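Local structure of glycerophosphodiester phosphodiesterase (Cytophaga hutchinsonii ATCC 33406, 3CH0) at residues 46-60 and 78-91. The protein belongs to the glycerophosphodiester phosphodiesterase family, whose members are built on a TIM-barrel fold. Numbering follows the deposited sequence.
Sequences ISKDNRVVVSHDTFF and EKNFNLYAMNYADI
With chi1 at 56°, the carboxylate of Asp49 sits between its backbone N and carbonyl carbon and faces Tyr88, whose backbone N gives OD1 a hydrogen bond of 2.9 Å on the syn side. Ser47, its OG in the same staggered position, reaches that OD1 from the opposite face of the carboxylate plane, so two donors fix the group's rotation. Both short polar side chains suit the type I turn from Ser47 to Asn50: Asp49 ties it to the start of helix 88-91, and Ser47 OG, also accepting from Arg51 N, positions the carboxylate. Lys48 N bonds to Met86 O at 2.9 Å, 47° above the carbonyl plane, and a water links Lys48 NZ to Ala85 O. In this TIM-barrel family protein, the end of strand 39-46, the turn, strand 52-54 and the loop to Phe60 pack against the 3-10 turn 83-85 and the short helix 88-91, reached after the hairpin 67-68/71-72. Leu83, branched and apolar, fills the middle: CD2 meets Val53 CG1 at 4.0 Å, and CD1 reaches Phe60 CD2 at 3.6 Å. Val53 CG2 touches the Tyr88 ring, whose hydroxyl is bonded to Lys114 O. Around Phe60 the selenium of Met86, a selenomethionine, lies at the ring edge, 3.8 Å from CE2, a Met-aromatic contact, and Ile91 CG2 packs near CZ. Phe59 and Asn82 form a single beta bridge, an antiparallel, non-hydrogen-bonded pair flanked by Leu83 N to Thr58 O and Phe60 N to Phe81 O bonds. Asn82 suits the bend: its OD1 accepts from Tyr84 N in an Asx turn, and ND2 bonds to Ile146 O. The Phe59 ring has Lys79 CG 4.1 Å above its centroid in a CH-pi contact; Asp57 CB lies against the opposite face, offset toward the rim.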
loop_
_atom_site.group_PDB
_atom_site.type_symbol
_atom_site.label_atom_id
_atom_site.label_comp_id
_atom_site.label_asym_id
_atom_site.label_seq_id
_atom_site.Cartn_x
_atom_site.Cartn_y
_atom_site.Cartn_z
ATOM N N ILE A 46 2.488 -11.697 -6.136
ATOM C CA ILE A 46 2.278 -13.163 -6.132
ATOM C C ILE A 46 3.590 -13.911 -6.404
ATOM O O ILE A 46 4.342 -13.512 -7.263
ATOM C CB ILE A 46 1.264 -13.558 -7.206
ATOM C CG1 ILE A 46 -0.026 -12.690 -7.099
ATOM C CG2 ILE A 46 0.869 -15.062 -7.078
ATOM C CD1 ILE A 46 -0.798 -12.762 -5.797
ATOM N N SER A 47 3.854 -14.930 -5.581
ATOM C CA SER A 47 4.998 -15.802 -5.785
ATOM C C SER A 47 4.674 -16.812 -6.897
ATOM O O SER A 47 3.516 -16.975 -7.285
ATOM C CB SER A 47 5.322 -16.589 -4.510
ATOM O OG SER A 47 4.251 -17.467 -4.153
ATOM N N LYS A 48 5.727 -17.487 -7.361
ATOM C CA LYS A 48 5.570 -18.618 -8.333
ATOM C C LYS A 48 4.526 -19.617 -7.923
ATOM O O LYS A 48 3.755 -20.088 -8.769
ATOM C CB LYS A 48 6.893 -19.296 -8.541
ATOM C CG LYS A 48 6.863 -20.394 -9.613
ATOM C CD LYS A 48 8.287 -20.788 -9.960
ATOM C CE LYS A 48 8.299 -22.027 -10.856
ATOM N NZ LYS A 48 9.664 -22.657 -10.807
ATOM N N ASP A 49 4.469 -19.941 -6.624
ATOM C CA ASP A 49 3.522 -20.870 -6.082
ATOM C C ASP A 49 2.219 -20.236 -5.597
ATOM O O ASP A 49 1.498 -20.778 -4.751
ATOM C CB ASP A 49 4.182 -21.818 -5.021
ATOM C CG ASP A 49 4.865 -21.094 -3.863
ATOM O OD1 ASP A 49 5.280 -19.913 -3.985
ATOM O OD2 ASP A 49 5.069 -21.791 -2.811
ATOM N N ASN A 50 1.879 -19.074 -6.196
ATOM C CA ASN A 50 0.580 -18.473 -5.990
ATOM C C ASN A 50 0.259 -18.096 -4.538
ATOM O O ASN A 50 -0.905 -18.061 -4.137
ATOM C CB ASN A 50 -0.558 -19.346 -6.606
ATOM C CG ASN A 50 -0.645 -19.225 -8.118
ATOM O OD1 ASN A 50 0.025 -18.420 -8.735
ATOM N ND2 ASN A 50 -1.467 -20.091 -8.711
ATOM N N ARG A 51 1.291 -17.763 -3.761
ATOM C CA ARG A 51 1.034 -17.150 -2.470
ATOM C C ARG A 51 1.113 -15.640 -2.623
ATOM O O ARG A 51 1.902 -15.105 -3.421
ATOM C CB ARG A 51 1.983 -17.621 -1.381
ATOM C CG ARG A 51 1.976 -19.147 -1.129
ATOM C CD ARG A 51 0.589 -19.731 -0.779
ATOM N NE ARG A 51 -0.241 -18.969 0.171
ATOM C CZ ARG A 51 -0.167 -19.039 1.505
ATOM N NH1 ARG A 51 0.718 -19.825 2.112
ATOM N NH2 ARG A 51 -0.996 -18.316 2.242
ATOM N N VAL A 52 0.251 -14.979 -1.859
ATOM C CA VAL A 52 0.173 -13.518 -1.847
ATOM C C VAL A 52 1.234 -13.023 -0.861
ATOM O O VAL A 52 1.174 -13.379 0.340
ATOM C CB VAL A 52 -1.209 -12.991 -1.474
ATOM C CG1 VAL A 52 -1.267 -11.438 -1.567
ATOM C CG2 VAL A 52 -2.302 -13.584 -2.361
ATOM N N VAL A 53 2.219 -12.297 -1.388
ATOM C CA VAL A 53 3.354 -11.781 -0.659
ATOM C C VAL A 53 3.240 -10.261 -0.515
ATOM O O VAL A 53 2.832 -9.556 -1.477
ATOM C CB VAL A 53 4.641 -12.121 -1.397
ATOM C CG1 VAL A 53 5.929 -11.631 -0.639
ATOM C CG2 VAL A 53 4.761 -13.651 -1.670
ATOM N N VAL A 54 3.561 -9.746 0.669
ATOM C CA VAL A 54 3.580 -8.298 0.889
ATOM C C VAL A 54 4.889 -7.728 0.375
ATOM O O VAL A 54 5.962 -8.097 0.856
ATOM C CB VAL A 54 3.380 -7.909 2.369
ATOM C CG1 VAL A 54 3.155 -6.379 2.522
ATOM C CG2 VAL A 54 2.192 -8.631 2.980
ATOM N N SER A 55 4.829 -6.922 -0.699
ATOM C CA SER A 55 6.007 -6.402 -1.353
ATOM C C SER A 55 5.619 -5.261 -2.281
ATOM O O SER A 55 4.654 -5.390 -3.026
ATOM C CB SER A 55 6.651 -7.507 -2.207
ATOM O OG SER A 55 7.861 -7.043 -2.745
ATOM N N HIS A 56 6.389 -4.185 -2.241
ATOM C CA HIS A 56 6.134 -3.039 -3.141
ATOM C C HIS A 56 6.367 -3.371 -4.598
ATOM O O HIS A 56 5.708 -2.826 -5.498
ATOM C CB HIS A 56 7.016 -1.845 -2.759
ATOM C CG HIS A 56 6.778 -0.659 -3.614
ATOM N ND1 HIS A 56 7.581 -0.344 -4.693
ATOM C CD2 HIS A 56 5.745 0.217 -3.647
ATOM C CE1 HIS A 56 7.076 0.722 -5.301
ATOM N NE2 HIS A 56 5.952 1.070 -4.692
ATOM N N ASP A 57 7.333 -4.240 -4.874
ATOM C CA ASP A 57 7.733 -4.625 -6.247
ATOM C C ASP A 57 7.619 -6.112 -6.411
ATOM O O ASP A 57 7.670 -6.895 -5.450
ATOM C CB ASP A 57 9.130 -4.115 -6.554
ATOM C CG ASP A 57 9.148 -2.608 -6.700
ATOM O OD1 ASP A 57 8.731 -2.058 -7.784
ATOM O OD2 ASP A 57 9.484 -1.944 -5.695
ATOM N N THR A 58 7.483 -6.530 -7.666
ATOM C CA THR A 58 7.499 -7.918 -8.052
ATOM C C THR A 58 8.917 -8.495 -8.113
ATOM O O THR A 58 9.046 -9.614 -8.569
ATOM C CB THR A 58 6.802 -8.143 -9.390
ATOM O OG1 THR A 58 7.476 -7.359 -10.373
ATOM C CG2 THR A 58 5.344 -7.666 -9.296
ATOM N N PHE A 59 9.923 -7.708 -7.763
ATOM C CA PHE A 59 11.323 -8.137 -7.742
ATOM C C PHE A 59 11.906 -7.633 -6.408
ATOM O O PHE A 59 11.346 -6.743 -5.733
ATOM C CB PHE A 59 12.130 -7.574 -8.926
ATOM C CG PHE A 59 12.056 -6.088 -9.053
ATOM C CD1 PHE A 59 11.027 -5.473 -9.767
ATOM C CD2 PHE A 59 12.956 -5.268 -8.424
ATOM C CE1 PHE A 59 10.959 -4.120 -9.834
ATOM C CE2 PHE A 59 12.883 -3.957 -8.492
ATOM C CZ PHE A 59 11.859 -3.342 -9.216
ATOM N N PHE A 60 13.095 -8.137 -6.075
ATOM C CA PHE A 60 13.817 -7.611 -4.890
ATOM C C PHE A 60 14.537 -6.334 -5.215
ATOM O O PHE A 60 15.433 -6.316 -6.033
ATOM C CB PHE A 60 14.829 -8.625 -4.343
ATOM C CG PHE A 60 14.194 -9.699 -3.537
ATOM C CD1 PHE A 60 13.987 -9.536 -2.148
ATOM C CD2 PHE A 60 13.704 -10.859 -4.154
ATOM C CE1 PHE A 60 13.363 -10.531 -1.402
ATOM C CE2 PHE A 60 13.088 -11.831 -3.430
ATOM C CZ PHE A 60 12.905 -11.678 -2.018
ATOM N N GLU A 78 18.519 -5.887 -10.215
ATOM C CA GLU A 78 17.367 -6.110 -9.271
ATOM C C GLU A 78 16.196 -6.815 -9.946
ATOM O O GLU A 78 15.542 -7.662 -9.368
ATOM C CB GLU A 78 16.911 -4.814 -8.627
ATOM C CG GLU A 78 16.436 -3.723 -9.624
ATOM C CD GLU A 78 16.227 -2.377 -8.989
ATOM O OE1 GLU A 78 16.298 -2.255 -7.746
ATOM O OE2 GLU A 78 15.959 -1.390 -9.721
ATOM N N LYS A 79 15.914 -6.424 -11.194
ATOM C CA LYS A 79 14.796 -7.054 -11.905
ATOM C C LYS A 79 15.016 -8.512 -12.238
ATOM O O LYS A 79 14.066 -9.234 -12.542
ATOM C CB LYS A 79 14.393 -6.219 -13.156
ATOM C CG LYS A 79 13.917 -4.816 -12.735
ATOM C CD LYS A 79 13.216 -4.084 -13.853
ATOM C CE LYS A 79 12.783 -2.713 -13.389
ATOM N NZ LYS A 79 11.924 -2.041 -14.409
ATOM N N ASN A 80 16.266 -8.994 -12.145
ATOM C CA ASN A 80 16.519 -10.437 -12.244
ATOM C C ASN A 80 15.878 -11.280 -11.147
ATOM O O ASN A 80 15.669 -12.485 -11.321
ATOM C CB ASN A 80 18.033 -10.753 -12.198
ATOM C CG ASN A 80 18.822 -10.070 -13.275
ATOM O OD1 ASN A 80 18.282 -9.426 -14.178
ATOM N ND2 ASN A 80 20.135 -10.211 -13.186
ATOM N N PHE A 81 15.648 -10.674 -9.975
ATOM C CA PHE A 81 15.212 -11.388 -8.763
ATOM C C PHE A 81 13.702 -11.250 -8.674
ATOM O O PHE A 81 13.146 -10.546 -7.829
ATOM C CB PHE A 81 15.920 -10.836 -7.523
ATOM C CG PHE A 81 17.410 -10.778 -7.683
ATOM C CD1 PHE A 81 18.117 -11.931 -7.996
ATOM C CD2 PHE A 81 18.089 -9.592 -7.584
ATOM C CE1 PHE A 81 19.502 -11.893 -8.187
ATOM C CE2 PHE A 81 19.501 -9.557 -7.787
ATOM C CZ PHE A 81 20.173 -10.727 -8.084
ATOM N N ASN A 82 13.067 -11.982 -9.570
ATOM C CA ASN A 82 11.607 -11.857 -9.804
ATOM C C ASN A 82 10.824 -12.765 -8.899
ATOM O O ASN A 82 10.916 -13.993 -8.972
ATOM C CB ASN A 82 11.350 -12.281 -11.250
ATOM C CG ASN A 82 9.876 -12.199 -11.663
ATOM O OD1 ASN A 82 9.021 -11.718 -10.909
ATOM N ND2 ASN A 82 9.595 -12.604 -12.908
ATOM N N LEU A 83 10.056 -12.173 -7.984
ATOM C CA LEU A 83 9.265 -12.942 -7.046
ATOM C C LEU A 83 8.285 -13.924 -7.673
ATOM O O LEU A 83 8.002 -14.981 -7.154
ATOM C CB LEU A 83 8.514 -12.035 -6.038
ATOM C CG LEU A 83 9.277 -11.480 -4.830
ATOM C CD1 LEU A 83 10.296 -10.441 -5.230
ATOM C CD2 LEU A 83 8.255 -10.983 -3.808
ATOM N N TYR A 84 7.728 -13.537 -8.816
ATOM C CA TYR A 84 6.811 -14.434 -9.530
ATOM C C TYR A 84 7.482 -15.707 -10.116
ATOM O O TYR A 84 6.771 -16.635 -10.502
ATOM C CB TYR A 84 6.080 -13.666 -10.633
ATOM C CG TYR A 84 4.845 -14.316 -11.166
ATOM C CD1 TYR A 84 3.933 -14.908 -10.330
ATOM C CD2 TYR A 84 4.581 -14.327 -12.539
ATOM C CE1 TYR A 84 2.771 -15.521 -10.833
ATOM C CE2 TYR A 84 3.457 -14.919 -13.049
ATOM C CZ TYR A 84 2.561 -15.510 -12.210
ATOM O OH TYR A 84 1.429 -16.139 -12.640
ATOM N N ALA A 85 8.830 -15.665 -10.209
ATOM C CA ALA A 85 9.651 -16.814 -10.658
ATOM C C ALA A 85 10.212 -17.577 -9.461
ATOM O O ALA A 85 11.017 -18.499 -9.639
ATOM C CB ALA A 85 10.759 -16.354 -11.535
HETATM N N MSE A 86 9.891 -17.143 -8.245
HETATM C CA MSE A 86 10.374 -17.782 -7.015
HETATM C C MSE A 86 9.286 -18.351 -6.130
HETATM O O MSE A 86 8.243 -17.730 -5.899
HETATM C CB MSE A 86 11.172 -16.730 -6.219
HETATM C CG MSE A 86 12.323 -16.134 -6.984
HETATM SE SE MSE A 86 13.107 -14.581 -6.077
HETATM C CE MSE A 86 13.691 -15.502 -4.539
ATOM N N ASN A 87 9.489 -19.559 -5.582
ATOM C CA ASN A 87 8.578 -20.052 -4.576
ATOM C C ASN A 87 8.727 -19.255 -3.279
ATOM O O ASN A 87 9.805 -18.728 -2.996
ATOM C CB ASN A 87 8.806 -21.542 -4.286
ATOM C CG ASN A 87 8.472 -22.397 -5.478
ATOM O OD1 ASN A 87 7.447 -22.190 -6.086
ATOM N ND2 ASN A 87 9.355 -23.362 -5.821
ATOM N N TYR A 88 7.649 -19.177 -2.519
ATOM C CA TYR A 88 7.721 -18.384 -1.304
ATOM C C TYR A 88 8.834 -18.907 -0.356
ATOM O O TYR A 88 9.472 -18.113 0.340
ATOM C CB TYR A 88 6.397 -18.269 -0.593
ATOM C CG TYR A 88 6.516 -17.344 0.586
ATOM C CD1 TYR A 88 6.789 -15.987 0.397
ATOM C CD2 TYR A 88 6.440 -17.819 1.895
ATOM C CE1 TYR A 88 7.000 -15.135 1.461
ATOM C CE2 TYR A 88 6.645 -16.969 2.988
ATOM C CZ TYR A 88 6.895 -15.617 2.767
ATOM O OH TYR A 88 7.093 -14.828 3.868
ATOM N N ALA A 89 9.049 -20.229 -0.353
ATOM C CA ALA A 89 10.081 -20.805 0.534
ATOM C C ALA A 89 11.426 -20.171 0.282
ATOM O O ALA A 89 12.223 -20.025 1.206
ATOM C CB ALA A 89 10.164 -22.344 0.341
ATOM N N ASP A 90 11.689 -19.740 -0.947
ATOM C CA ASP A 90 12.910 -19.053 -1.285
ATOM C C ASP A 90 12.862 -17.546 -1.039
ATOM O O ASP A 90 13.880 -16.946 -0.689
ATOM C CB ASP A 90 13.349 -19.375 -2.715
ATOM C CG ASP A 90 13.530 -20.892 -2.927
ATOM O OD1 ASP A 90 14.193 -21.501 -2.062
ATOM O OD2 ASP A 90 12.959 -21.462 -3.863
ATOM N N ILE A 91 11.691 -16.954 -1.284
ATOM C CA ILE A 91 11.493 -15.513 -1.085
ATOM C C ILE A 91 11.754 -15.185 0.399
ATOM O O ILE A 91 12.434 -14.201 0.720
ATOM C CB ILE A 91 10.047 -15.099 -1.511
ATOM C CG1 ILE A 91 9.928 -15.185 -3.059
ATOM C CG2 ILE A 91 9.677 -13.706 -0.936
ATOM C CD1 ILE A 91 8.445 -15.088 -3.525
HETATM O O HOH W 1 11.296 -20.229 -11.834
HETATM O O HOH W 2 7.160 -22.210 -1.193
HETATM O O HOH W 3 0.683 -18.306 -11.309
HETATM O O HOH W 4 9.276 -8.997 -11.478
#